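Local coordinates for hypothetical protein HI0074 (Haemophilus influenzae, PDB 1JOG) that probably acts as the RNase toxin of a type VII toxin-antitoxin system, and together with its partner antitoxin binds nucleotides, at residues A13-L18 / I130-L135; T41-A46 / E116-V121; F52-S57 / S97-Y102; K59-Q64 / G91-M96. One frame throughout, in Å; residues are numbered along the deposited sequence.

Contact 1. Residues A13-L18 / I130-L135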
loop_
_atom_site.group_PDB
_atom_site.type_symbol
_atom_site.label_atom_id
_atom_site.label_comp_id
_atom_site.label_asym_id
_atom_site.label_seq_id
_atom_site.Cartn_x
_atom_site.Cartn_y
_atom_site.Cartn_z
ATOM N N ALA A 13 -15.984 -6.753 -4.345
ATOM C CA ALA A 13 -15.985 -6.438 -2.955
ATOM C C ALA A 13 -14.906 -5.391 -2.544
ATOM O O ALA A 13 -15.110 -4.668 -1.578
ATOM C CB ALA A 13 -15.912 -7.759 -2.121
ATOM N N ALA A 14 -13.805 -5.294 -3.297
ATOM C CA ALA A 14 -12.746 -4.354 -2.967
ATOM C C ALA A 14 -13.299 -2.965 -3.297
ATOM O O ALA A 14 -13.177 -2.037 -2.499
ATOM C CB ALA A 14 -11.470 -4.653 -3.769
ATOM N N PHE A 15 -13.909 -2.864 -4.472
ATOM C CA PHE A 15 -14.596 -1.675 -4.969
ATOM C C PHE A 15 -15.619 -1.128 -3.998
ATOM O O PHE A 15 -15.604 0.036 -3.624
ATOM C CB PHE A 15 -15.365 -1.992 -6.229
ATOM C CG PHE A 15 -16.200 -0.842 -6.725
ATOM C CD1 PHE A 15 -17.542 -0.786 -6.469
ATOM C CD2 PHE A 15 -15.616 0.219 -7.387
ATOM C CE1 PHE A 15 -18.348 0.361 -6.863
ATOM C CE2 PHE A 15 -16.397 1.345 -7.776
ATOM C CZ PHE A 15 -17.767 1.403 -7.506
ATOM N N TYR A 16 -16.519 -1.992 -3.600
ATOM C CA TYR A 16 -17.564 -1.636 -2.675
ATOM C C TYR A 16 -16.985 -1.255 -1.309
ATOM O O TYR A 16 -17.451 -0.288 -0.668
ATOM C CB TYR A 16 -18.489 -2.814 -2.571
ATOM C CG TYR A 16 -19.503 -2.717 -1.538
ATOM C CD1 TYR A 16 -19.335 -3.375 -0.318
ATOM C CD2 TYR A 16 -20.676 -2.036 -1.770
ATOM C CE1 TYR A 16 -20.324 -3.360 0.644
ATOM C CE2 TYR A 16 -21.682 -2.012 -0.806
ATOM C CZ TYR A 16 -21.495 -2.676 0.395
ATOM O OH TYR A 16 -22.482 -2.637 1.354
ATOM N N SER A 17 -15.976 -2.008 -0.862
ATOM C CA SER A 17 -15.323 -1.654 0.398
ATOM C C SER A 17 -14.647 -0.254 0.209
ATOM O O SER A 17 -14.620 0.559 1.122
ATOM C CB SER A 17 -14.258 -2.665 0.776
ATOM O OG SER A 17 -13.587 -2.283 1.975
ATOM N N LEU A 18 -14.093 0.039 -0.960
ATOM C CA LEU A 18 -13.479 1.375 -1.085
ATOM C C LEU A 18 -14.574 2.390 -0.937
ATOM O O LEU A 18 -14.481 3.308 -0.129
ATOM C CB LEU A 18 -12.866 1.615 -2.470
ATOM C CG LEU A 18 -11.604 2.449 -2.717
ATOM C CD1 LEU A 18 -11.662 2.839 -4.122
ATOM C CD2 LEU A 18 -11.431 3.662 -1.853
ATOM N N ILE A 130 -15.875 6.567 -10.278
ATOM C CA ILE A 130 -16.765 6.563 -11.454
ATOM C C ILE A 130 -16.224 5.613 -12.526
ATOM O O ILE A 130 -16.920 4.699 -12.963
ATOM C CB ILE A 130 -16.882 7.935 -12.022
ATOM C CG1 ILE A 130 -17.797 8.744 -11.138
ATOM C CG2 ILE A 130 -17.365 7.879 -13.441
ATOM C CD1 ILE A 130 -17.264 10.144 -10.850
ATOM N N GLU A 131 -14.974 5.825 -12.923
ATOM C CA GLU A 131 -14.328 4.988 -13.961
ATOM C C GLU A 131 -14.224 3.526 -13.649
ATOM O O GLU A 131 -14.503 2.663 -14.483
ATOM C CB GLU A 131 -12.891 5.487 -14.276
ATOM C CG GLU A 131 -12.815 6.833 -14.986
ATOM C CD GLU A 131 -13.737 6.915 -16.201
ATOM O OE1 GLU A 131 -14.644 7.785 -16.234
ATOM O OE2 GLU A 131 -13.566 6.091 -17.103
ATOM N N SER A 132 -13.753 3.257 -12.442
ATOM C CA SER A 132 -13.549 1.900 -11.966
ATOM C C SER A 132 -14.908 1.220 -11.954
ATOM O O SER A 132 -15.026 0.060 -12.304
ATOM C CB SER A 132 -12.867 1.903 -10.570
ATOM O OG SER A 132 -13.672 2.437 -9.533
ATOM N N SER A 133 -15.937 1.929 -11.503
ATOM C CA SER A 133 -17.280 1.354 -11.543
ATOM C C SER A 133 -17.743 1.144 -12.989
ATOM O O SER A 133 -18.553 0.283 -13.226
ATOM C CB SER A 133 -18.271 2.292 -10.945
ATOM O OG SER A 133 -19.584 1.780 -10.940
ATOM N N PHE A 134 -17.286 1.924 -13.968
ATOM C CA PHE A 134 -17.815 1.621 -15.290
ATOM C C PHE A 134 -17.223 0.313 -15.728
ATOM O O PHE A 134 -17.924 -0.514 -16.228
ATOM C CB PHE A 134 -17.494 2.689 -16.340
ATOM C CG PHE A 134 -18.577 3.757 -16.505
ATOM C CD1 PHE A 134 -18.593 4.908 -15.680
ATOM C CD2 PHE A 134 -19.512 3.677 -17.565
ATOM C CE1 PHE A 134 -19.502 5.967 -15.913
ATOM C CE2 PHE A 134 -20.432 4.744 -17.793
ATOM C CZ PHE A 134 -20.416 5.886 -16.964
ATOM N N LEU A 135 -15.923 0.150 -15.530
ATOM C CA LEU A 135 -15.229 -1.060 -15.903
ATOM C C LEU A 135 -15.928 -2.269 -15.334
ATOM O O LEU A 135 -16.197 -3.239 -16.026
ATOM C CB LEU A 135 -13.813 -1.029 -15.341
ATOM C CG LEU A 135 -13.144 -2.391 -15.236
ATOM C CD1 LEU A 135 -12.800 -2.844 -16.754
ATOM C CD2 LEU A 135 -11.842 -2.306 -14.506
#
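The first and last long helices of an all-helical bundle, related to the substrate-binding domain of nucleotidyltransferases, are brought together where Phe15 of helix 8-26 meets Ser132 and Ser133 of helix 125-140. The two segments run in roughly opposite directions, and their nearest alpha carbons belong to Phe15 and Ser133, 7.7 Å apart. One large side chain thus bridges a gap that two small ones line. Phe15 directs its CB toward the other helix, and with CG anti to the backbone N (chi1 175°) the ring extends straight across. Its contacts are made along one side of the ring. Ser132 OG sits at the ring edge, close to the ring plane, 3.4 Å from Phe15 CE2, where it faces the slightly positive C-H rim. Next along, Phe15 CZ comes to 3.6 Å from Ser133 CB, a nonpolar contact that reaches the ring obliquely. Serine suits both places because it is short enough to admit the ring and can hand its hydroxyl back to its own helix. Ser132 OG does so through hydrogen bonds to Phe128 O and Leu129 O; Ser133 OG makes a weak one to Glu137. No hydrogen bond crosses between the segments. Leu129 and Leu136 also pack on Phe15, so the ring belongs to a larger apolar seam, while Ala14 on the same helix turns to Val53 and Leu56 of helix 36-68. Beside the ring, Phe15 CE2 also approaches the backbone, lying 3.8 Å from Ser133 N.

Contact 2. Residues T41-A46 / E116-V121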
loop_
_atom_site.group_PDB
_atom_site.type_symbol
_atom_site.label_atom_id
_atom_site.label_comp_id
_atom_site.label_asym_id
_atom_site.label_seq_id
_atom_site.Cartn_x
_atom_site.Cartn_y
_atom_site.Cartn_z
ATOM N N THR A 41 -5.261 7.925 9.373
ATOM C CA THR A 41 -5.053 6.514 9.171
ATOM C C THR A 41 -6.124 6.118 8.166
ATOM O O THR A 41 -5.878 5.319 7.283
ATOM C CB THR A 41 -5.228 5.743 10.438
ATOM O OG1 THR A 41 -4.050 5.941 11.250
ATOM C CG2 THR A 41 -5.433 4.154 10.129
ATOM N N LEU A 42 -7.288 6.750 8.288
ATOM C CA LEU A 42 -8.420 6.500 7.423
ATOM C C LEU A 42 -8.174 6.915 5.997
ATOM O O LEU A 42 -8.677 6.274 5.067
ATOM C CB LEU A 42 -9.656 7.220 7.908
ATOM C CG LEU A 42 -10.450 6.470 8.958
ATOM C CD1 LEU A 42 -11.585 7.360 9.473
ATOM C CD2 LEU A 42 -10.936 5.129 8.333
ATOM N N ILE A 43 -7.446 8.001 5.826
ATOM C CA ILE A 43 -7.103 8.447 4.481
ATOM C C ILE A 43 -6.024 7.525 3.972
ATOM O O ILE A 43 -6.016 7.179 2.802
ATOM C CB ILE A 43 -6.588 9.928 4.503
ATOM C CG1 ILE A 43 -7.795 10.870 4.582
ATOM C CG2 ILE A 43 -5.793 10.258 3.223
ATOM C CD1 ILE A 43 -7.361 12.315 4.439
ATOM N N ALA A 44 -5.079 7.157 4.845
ATOM C CA ALA A 44 -4.015 6.189 4.497
ATOM C C ALA A 44 -4.726 4.907 3.979
ATOM O O ALA A 44 -4.423 4.403 2.925
ATOM C CB ALA A 44 -3.229 5.820 5.723
ATOM N N GLY A 45 -5.725 4.441 4.727
ATOM C CA GLY A 45 -6.456 3.225 4.386
ATOM C C GLY A 45 -7.246 3.271 3.098
ATOM O O GLY A 45 -7.264 2.289 2.378
ATOM N N ALA A 46 -7.914 4.397 2.854
ATOM C CA ALA A 46 -8.690 4.631 1.625
ATOM C C ALA A 46 -7.708 4.594 0.445
ATOM O O ALA A 46 -8.040 4.093 -0.580
ATOM C CB ALA A 46 -9.394 5.977 1.659
ATOM N N GLU A 116 0.273 15.888 2.585
ATOM C CA GLU A 116 -0.203 16.681 1.463
ATOM C C GLU A 116 -0.288 15.842 0.208
ATOM O O GLU A 116 -1.202 15.994 -0.578
ATOM C CB GLU A 116 0.747 17.871 1.178
ATOM C CG GLU A 116 0.686 18.971 2.227
ATOM C CD GLU A 116 -0.748 19.340 2.558
ATOM O OE1 GLU A 116 -1.508 19.766 1.645
ATOM O OE2 GLU A 116 -1.110 19.189 3.737
ATOM N N LYS A 117 0.702 14.987 -0.004
ATOM C CA LYS A 117 0.673 14.149 -1.188
ATOM C C LYS A 117 -0.469 13.185 -1.019
ATOM O O LYS A 117 -1.214 12.935 -1.958
ATOM C CB LYS A 117 1.995 13.435 -1.362
ATOM C CG LYS A 117 3.027 14.276 -2.125
ATOM C CD LYS A 117 4.391 13.481 -2.222
ATOM C CE LYS A 117 5.577 14.375 -2.641
ATOM N NZ LYS A 117 6.847 13.559 -2.718
ATOM N N ALA A 118 -0.695 12.756 0.234
ATOM C CA ALA A 118 -1.798 11.888 0.538
ATOM C C ALA A 118 -3.178 12.502 0.308
ATOM O O ALA A 118 -4.150 11.777 -0.049
ATOM C CB ALA A 118 -1.690 11.369 2.013
HETATM N N MSE A 119 -3.318 13.806 0.591
HETATM C CA MSE A 119 -4.625 14.505 0.409
HETATM C C MSE A 119 -4.864 14.620 -1.114
HETATM O O MSE A 119 -5.977 14.474 -1.630
HETATM C CB MSE A 119 -4.566 15.960 0.959
HETATM C CG MSE A 119 -4.472 16.101 2.516
HETATM SE SE MSE A 119 -5.801 15.093 3.453
HETATM C CE MSE A 119 -7.478 15.535 2.633
ATOM N N ALA A 120 -3.782 14.914 -1.821
ATOM C CA ALA A 120 -3.876 15.104 -3.258
ATOM C C ALA A 120 -4.340 13.788 -3.924
ATOM O O ALA A 120 -5.196 13.797 -4.818
ATOM C CB ALA A 120 -2.532 15.561 -3.801
ATOM N N VAL A 121 -3.824 12.654 -3.466
ATOM C CA VAL A 121 -4.227 11.412 -4.070
ATOM C C VAL A 121 -5.656 11.078 -3.642
ATOM O O VAL A 121 -6.467 10.566 -4.428
ATOM C CB VAL A 121 -3.226 10.277 -3.689
ATOM C CG1 VAL A 121 -3.809 8.874 -3.982
ATOM C CG2 VAL A 121 -1.939 10.493 -4.454
#
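Ile43 of helix 36-68 carries this contact alone on its side, reaching Ala118 and Met119 of the short helix 115-123. The apolar contacts come first. Ile43 directs its CB toward the other helix and splits its two branches between the partners. The CG2 branch, anti to the backbone N, faces Ala118, with Ile43 CG2 4.4 Å from Ala118 CB. The longer branch carries CD1 out to Met119, which is present as selenomethionine. The two side chains cross at about a right angle: Ile43 CD1 lies 3.3 Å from Met119 SE, closer than a relaxed contact would be and so to be read with caution, and 3.7 Å from Met119 CE. Although CB of Met119 points away, bends at chi2 (-51°) and chi3 (-50°) curl the chain back over Ile43. A flexible, unbranched residue suits this exposed border. Alanine suits the inner position, where Ile47 and Thr112 also press on it.

One backbone atom of the other segment also comes close: Ala118 O lies 4.0 Å from Ile43 CG2, a van der Waals neighbour. No hydrogen bond or charge pair joins the segments, whose backbones are served by their own helices.

Around this patch, Leu42 and Thr41 pack against Thr41 and Leu42 of the second subunit, so the same helix turn also helps form the homodimer. Ala118 lies about 8 Å, side chain to side chain, from His111, an active-site residue by similarity. The chemistry implies that helix 115-123, which follows the RX(4)HXY motif, is seated here by shape and apolar burial, without directional bonds.

Contact 3. Residues F52-S57 / S97-Y102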
loop_
_atom_site.group_PDB
_atom_site.type_symbol
_atom_site.label_atom_id
_atom_site.label_comp_id
_atom_site.label_asym_id
_atom_site.label_seq_id
_atom_site.Cartn_x
_atom_site.Cartn_y
_atom_site.Cartn_z
ATOM N N PHE A 52 -5.828 -1.375 -4.201
ATOM C CA PHE A 52 -6.393 -2.704 -4.467
ATOM C C PHE A 52 -7.285 -2.723 -5.681
ATOM O O PHE A 52 -7.105 -3.580 -6.542
ATOM C CB PHE A 52 -7.198 -3.255 -3.294
ATOM C CG PHE A 52 -6.404 -3.431 -2.008
ATOM C CD1 PHE A 52 -7.045 -3.146 -0.745
ATOM C CD2 PHE A 52 -5.072 -3.854 -2.009
ATOM C CE1 PHE A 52 -6.364 -3.278 0.516
ATOM C CE2 PHE A 52 -4.319 -3.998 -0.778
ATOM C CZ PHE A 52 -4.983 -3.707 0.511
ATOM N N VAL A 53 -8.250 -1.808 -5.777
ATOM C CA VAL A 53 -9.145 -1.811 -6.968
ATOM C C VAL A 53 -8.419 -1.574 -8.315
ATOM O O VAL A 53 -8.661 -2.233 -9.303
ATOM C CB VAL A 53 -10.249 -0.801 -6.761
ATOM C CG1 VAL A 53 -11.215 -0.773 -7.954
ATOM C CG2 VAL A 53 -10.944 -1.160 -5.488
ATOM N N TYR A 54 -7.486 -0.650 -8.307
ATOM C CA TYR A 54 -6.673 -0.362 -9.459
ATOM C C TYR A 54 -5.984 -1.651 -9.978
ATOM O O TYR A 54 -6.120 -2.039 -11.170
ATOM C CB TYR A 54 -5.599 0.655 -9.057
ATOM C CG TYR A 54 -4.547 0.733 -10.086
ATOM C CD1 TYR A 54 -4.843 1.272 -11.326
ATOM C CD2 TYR A 54 -3.302 0.169 -9.906
ATOM C CE1 TYR A 54 -3.949 1.259 -12.372
ATOM C CE2 TYR A 54 -2.398 0.122 -10.989
ATOM C CZ TYR A 54 -2.768 0.697 -12.230
ATOM O OH TYR A 54 -1.921 0.808 -13.322
ATOM N N GLU A 55 -5.170 -2.241 -9.108
ATOM C CA GLU A 55 -4.491 -3.495 -9.412
ATOM C C GLU A 55 -5.464 -4.606 -9.904
ATOM O O GLU A 55 -5.299 -5.115 -10.992
ATOM C CB GLU A 55 -3.766 -4.025 -8.205
ATOM C CG GLU A 55 -2.310 -4.320 -8.449
ATOM C CD GLU A 55 -1.476 -3.133 -8.037
ATOM O OE1 GLU A 55 -1.323 -2.218 -8.868
ATOM O OE2 GLU A 55 -1.003 -3.099 -6.869
ATOM N N LEU A 56 -6.506 -4.866 -9.129
ATOM C CA LEU A 56 -7.502 -5.885 -9.448
ATOM C C LEU A 56 -8.195 -5.522 -10.743
ATOM O O LEU A 56 -8.400 -6.386 -11.640
ATOM C CB LEU A 56 -8.513 -6.037 -8.307
ATOM C CG LEU A 56 -8.475 -6.886 -6.994
ATOM C CD1 LEU A 56 -7.180 -7.567 -6.794
ATOM C CD2 LEU A 56 -8.760 -6.025 -5.740
ATOM N N SER A 57 -8.534 -4.240 -10.882
ATOM C CA SER A 57 -9.205 -3.823 -12.141
ATOM C C SER A 57 -8.289 -4.181 -13.293
ATOM O O SER A 57 -8.766 -4.635 -14.328
ATOM C CB SER A 57 -9.505 -2.290 -12.218
ATOM O OG SER A 57 -10.479 -1.904 -11.239
ATOM N N SER A 97 -6.777 7.525 -21.125
ATOM C CA SER A 97 -5.883 8.582 -20.602
ATOM C C SER A 97 -6.086 8.575 -19.095
ATOM O O SER A 97 -5.152 8.732 -18.302
ATOM C CB SER A 97 -6.269 9.931 -21.175
ATOM O OG SER A 97 -7.631 10.163 -20.943
ATOM N N LYS A 98 -7.304 8.279 -18.698
ATOM C CA LYS A 98 -7.605 8.158 -17.264
ATOM C C LYS A 98 -6.899 6.977 -16.529
ATOM O O LYS A 98 -6.390 7.135 -15.397
ATOM C CB LYS A 98 -9.096 7.987 -17.076
ATOM C CG LYS A 98 -9.866 9.209 -17.257
ATOM C CD LYS A 98 -11.318 8.919 -17.085
ATOM C CE LYS A 98 -12.114 10.051 -17.679
ATOM N NZ LYS A 98 -12.151 9.920 -19.164
ATOM N N TRP A 99 -6.894 5.792 -17.140
ATOM C CA TRP A 99 -6.222 4.659 -16.485
ATOM C C TRP A 99 -4.741 4.921 -16.496
ATOM O O TRP A 99 -4.036 4.544 -15.561
ATOM C CB TRP A 99 -6.575 3.343 -17.167
ATOM C CG TRP A 99 -7.996 3.009 -16.855
ATOM C CD1 TRP A 99 -9.149 3.335 -17.607
ATOM C CD2 TRP A 99 -8.460 2.373 -15.686
ATOM N NE1 TRP A 99 -10.263 2.919 -16.937
ATOM C CE2 TRP A 99 -9.873 2.315 -15.765
ATOM C CE3 TRP A 99 -7.828 1.840 -14.570
ATOM C CZ2 TRP A 99 -10.647 1.757 -14.764
ATOM C CZ3 TRP A 99 -8.625 1.312 -13.569
ATOM C CH2 TRP A 99 -9.994 1.264 -13.664
ATOM N N VAL A 100 -4.272 5.645 -17.517
ATOM C CA VAL A 100 -2.865 5.967 -17.561
ATOM C C VAL A 100 -2.557 6.869 -16.363
ATOM O O VAL A 100 -1.528 6.745 -15.695
ATOM C CB VAL A 100 -2.506 6.663 -18.872
ATOM C CG1 VAL A 100 -1.130 7.260 -18.756
ATOM C CG2 VAL A 100 -2.501 5.673 -20.013
ATOM N N ALA A 101 -3.479 7.769 -16.072
ATOM C CA ALA A 101 -3.303 8.672 -14.951
ATOM C C ALA A 101 -3.469 7.877 -13.638
ATOM O O ALA A 101 -2.769 8.154 -12.663
ATOM C CB ALA A 101 -4.348 9.864 -15.051
ATOM N N TYR A 102 -4.384 6.906 -13.584
ATOM C CA TYR A 102 -4.528 6.095 -12.338
ATOM C C TYR A 102 -3.206 5.336 -11.982
ATOM O O TYR A 102 -2.850 5.153 -10.832
ATOM C CB TYR A 102 -5.697 5.142 -12.501
ATOM C CG TYR A 102 -7.035 5.847 -12.656
ATOM C CD1 TYR A 102 -8.106 5.239 -13.328
ATOM C CD2 TYR A 102 -7.222 7.129 -12.130
ATOM C CE1 TYR A 102 -9.299 5.893 -13.471
ATOM C CE2 TYR A 102 -8.390 7.789 -12.264
ATOM C CZ TYR A 102 -9.436 7.184 -12.945
ATOM O OH TYR A 102 -10.598 7.926 -13.197
#
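Trp99 of helix 96-106 spans the gap to Ser57 and Tyr54 of helix 36-68, and its side chain can be followed outward. CB does not itself point across the gap; CG is anti to the carbonyl carbon and beside the backbone N (chi1 -71°), which swings the indole over to the other helix. Near the base of the six-membered ring, Trp99 CE3 lies at the edge of the Tyr102 ring, while Tyr102 CD1 stands 3.6 Å above one Trp99 face, toward its rim. Farther out, Trp99 CZ3 is 3.9 Å from Ser57 CB and also has Tyr54 CD1 at its edge, 4.4 Å away. At the far end Trp99 CH2 touches Ser57 CB, again at 3.9 Å. A long, broad indole suits the place, since the segment axes come no closer than 11.6 Å, inclined at 126° between their directions.

Ser57 meets the indole mainly through its methylene, with Ser57 OG 4.0 Å from Trp99 CH2; the hydroxyl is bound within its own helix, where Ser57 OG donates to Val53 O over 2.7 Å, from above the carbonyl plane, and that oxygen also accepts from Ser57 N. Tyr54 completes the contact, its CD1 4.1 Å from Tyr102 CB, with Tyr102 O over one face of its ring. The phenol of Tyr102 leads elsewhere, to a hydrogen bond with Asp127.

Tyr54 also packs on Arg106, an active-site residue by similarity that forms a salt bridge with Glu55. Such aromatic packing between two helices is typical of a helical-bundle core, here next to Arg106, the first residue of the RX(4)HXY motif assigned to the HepT family.

Contact 4. Residues K59-Q64 / G91-M96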
loop_
_atom_site.group_PDB
_atom_site.type_symbol
_atom_site.label_atom_id
_atom_site.label_comp_id
_atom_site.label_asym_id
_atom_site.label_seq_id
_atom_site.Cartn_x
_atom_site.Cartn_y
_atom_site.Cartn_z
ATOM N N LYS A 59 -6.006 -6.531 -13.273
ATOM C CA LYS A 59 -5.838 -7.964 -13.379
ATOM C C LYS A 59 -7.020 -8.491 -14.178
ATOM O O LYS A 59 -6.822 -9.301 -15.040
ATOM C CB LYS A 59 -5.753 -8.640 -12.012
ATOM C CG LYS A 59 -4.345 -8.922 -11.593
ATOM C CD LYS A 59 -3.988 -8.209 -10.305
ATOM C CE LYS A 59 -2.547 -8.497 -9.840
ATOM N NZ LYS A 59 -2.474 -8.168 -8.365
HETATM N N MSE A 60 -8.220 -7.959 -13.936
HETATM C CA MSE A 60 -9.439 -8.396 -14.628
HETATM C C MSE A 60 -9.436 -8.044 -16.099
HETATM O O MSE A 60 -9.863 -8.843 -16.900
HETATM C CB MSE A 60 -10.711 -7.784 -13.977
HETATM C CG MSE A 60 -10.963 -8.337 -12.555
HETATM SE SE MSE A 60 -11.301 -10.280 -12.597
HETATM C CE MSE A 60 -9.870 -11.008 -11.918
HETATM N N MSE A 61 -8.955 -6.866 -16.473
HETATM C CA MSE A 61 -8.931 -6.567 -17.868
HETATM C C MSE A 61 -7.998 -7.616 -18.466
HETATM O O MSE A 61 -8.207 -8.059 -19.564
HETATM C CB MSE A 61 -8.315 -5.203 -18.157
HETATM C CG MSE A 61 -9.154 -4.015 -17.719
HETATM SE SE MSE A 61 -8.101 -2.362 -18.004
HETATM C CE MSE A 61 -9.143 -1.558 -16.504
ATOM N N LYS A 62 -6.945 -7.972 -17.746
ATOM C CA LYS A 62 -5.970 -8.888 -18.271
ATOM C C LYS A 62 -6.599 -10.273 -18.446
ATOM O O LYS A 62 -6.610 -10.847 -19.545
ATOM C CB LYS A 62 -4.789 -8.966 -17.335
ATOM C CG LYS A 62 -3.574 -9.552 -18.020
ATOM C CD LYS A 62 -2.315 -9.525 -17.138
ATOM C CE LYS A 62 -1.268 -10.539 -17.647
ATOM N NZ LYS A 62 0.106 -10.354 -17.077
ATOM N N ARG A 63 -7.166 -10.806 -17.374
ATOM C CA ARG A 63 -7.753 -12.107 -17.508
ATOM C C ARG A 63 -8.835 -12.101 -18.556
ATOM O O ARG A 63 -9.062 -13.116 -19.180
ATOM C CB ARG A 63 -8.344 -12.607 -16.210
ATOM C CG ARG A 63 -7.767 -13.929 -15.774
ATOM C CD ARG A 63 -8.138 -14.260 -14.333
ATOM N NE ARG A 63 -9.562 -14.008 -14.080
ATOM C CZ ARG A 63 -10.093 -14.138 -12.865
ATOM N NH1 ARG A 63 -9.306 -14.515 -11.821
ATOM N NH2 ARG A 63 -11.403 -13.890 -12.698
ATOM N N GLN A 64 -9.488 -10.965 -18.762
ATOM C CA GLN A 64 -10.582 -10.895 -19.722
ATOM C C GLN A 64 -10.039 -11.091 -21.118
ATOM O O GLN A 64 -10.539 -11.896 -21.841
ATOM C CB GLN A 64 -11.271 -9.556 -19.614
ATOM C CG GLN A 64 -12.414 -9.348 -20.548
ATOM C CD GLN A 64 -13.597 -10.200 -20.209
ATOM O OE1 GLN A 64 -13.769 -10.595 -19.068
ATOM N NE2 GLN A 64 -14.432 -10.484 -21.201
ATOM N N GLY A 91 -14.249 -2.231 -25.288
ATOM C CA GLY A 91 -15.240 -1.358 -24.618
ATOM C C GLY A 91 -15.341 -1.685 -23.115
ATOM O O GLY A 91 -16.414 -1.545 -22.515
ATOM N N LEU A 92 -14.234 -2.154 -22.503
ATOM C CA LEU A 92 -14.185 -2.474 -21.060
ATOM C C LEU A 92 -13.957 -1.128 -20.321
ATOM O O LEU A 92 -14.519 -0.894 -19.292
ATOM C CB LEU A 92 -13.064 -3.470 -20.758
ATOM C CG LEU A 92 -13.298 -4.990 -21.023
ATOM C CD1 LEU A 92 -12.012 -5.839 -20.591
ATOM C CD2 LEU A 92 -14.494 -5.493 -20.180
ATOM N N ILE A 93 -13.165 -0.236 -20.898
ATOM C CA ILE A 93 -12.968 1.098 -20.336
ATOM C C ILE A 93 -13.382 1.912 -21.526
ATOM O O ILE A 93 -13.649 1.330 -22.602
ATOM C CB ILE A 93 -11.463 1.404 -19.982
ATOM C CG1 ILE A 93 -10.521 1.115 -21.162
ATOM C CG2 ILE A 93 -11.140 0.556 -18.736
ATOM C CD1 ILE A 93 -9.102 1.647 -21.014
ATOM N N GLY A 94 -13.423 3.231 -21.362
ATOM C CA GLY A 94 -13.820 4.089 -22.465
ATOM C C GLY A 94 -12.822 5.197 -22.699
ATOM O O GLY A 94 -12.801 5.823 -23.762
ATOM N N ASP A 95 -11.984 5.441 -21.698
ATOM C CA ASP A 95 -10.955 6.472 -21.819
ATOM C C ASP A 95 -9.714 5.884 -21.169
ATOM O O ASP A 95 -9.739 5.588 -19.991
ATOM C CB ASP A 95 -11.411 7.755 -21.083
ATOM C CG ASP A 95 -10.522 8.958 -21.351
ATOM O OD1 ASP A 95 -11.123 10.018 -21.621
ATOM O OD2 ASP A 95 -9.261 8.870 -21.291
HETATM N N MSE A 96 -8.649 5.693 -21.930
HETATM C CA MSE A 96 -7.448 5.175 -21.347
HETATM C C MSE A 96 -6.548 6.262 -20.790
HETATM O O MSE A 96 -5.660 5.959 -20.006
HETATM C CB MSE A 96 -6.661 4.250 -22.322
HETATM C CG MSE A 96 -6.136 4.795 -23.657
HETATM SE SE MSE A 96 -5.331 3.412 -24.884
HETATM C CE MSE A 96 -3.485 3.879 -24.449
#
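Leu92, Met61 and Ile93 form most of this contact, which packs the turn after helix 80-89 against the C-terminal half of helix 36-68. The turn begins with a Schellman motif: Gly91, with the positive phi that glycine tolerates well, ends the helix, and Leu92 N reaches back to Ala87 O. The next two residues, Leu92 and Ile93, then touch helix 36-68, Leu92 with its CB directed at it. Leu92 CD1 packs against Met61 and Gln64, about one turn apart on the helix, 3.5 Å from Gln64 CG and 4.4 Å from Met61 CG. Gln64 offers only its aliphatic part here; it bends at chi2 (69°), and its NE2 is hydrogen-bonded to Asp68. A residue with an aliphatic stem and a polar end therefore suits this partly exposed border.

Met61, present as selenomethionine, is extended beyond CG and reaches past Leu92 to the next residue, where it crosses Ile93 at about a right angle. Its length and flexibility let it touch Leu135, Trp99 and Ile83 as well. Ile93 meets it with its CG2 methyl, which also lies against Trp99. After Gly94, Asp95 serves as N-cap of helix 96-106, its OD2 making a weak hydrogen bond to Ser97 N, while OD1 pairs with Lys98. No hydrogen bond joins the two segments, and Met61 CE lies on Ile93 CG2, at 3.7 Å.

From the N terminus, helix 8-26 supplies the first half of contact 1, and helix 36-68 then supplies the first halves of contacts 2, 3 and 4 in turn. The chain comes back in reverse order: the loop before helix 96-106 closes contact 4, that helix closes contact 3, helix 115-123 closes contact 2 and helix 125-140 closes contact 1. Each loop thus encloses the next, and none cross. Helix 36-68 is the common spine; contacts 2 and 4 lie on opposite sides of the chain's centre, their centres about 26 Å apart. Trp99 joins contacts 3 and 4, Leu135 brings contact 1 against both, and contacts 1, 2 and 3 also reach the second subunit.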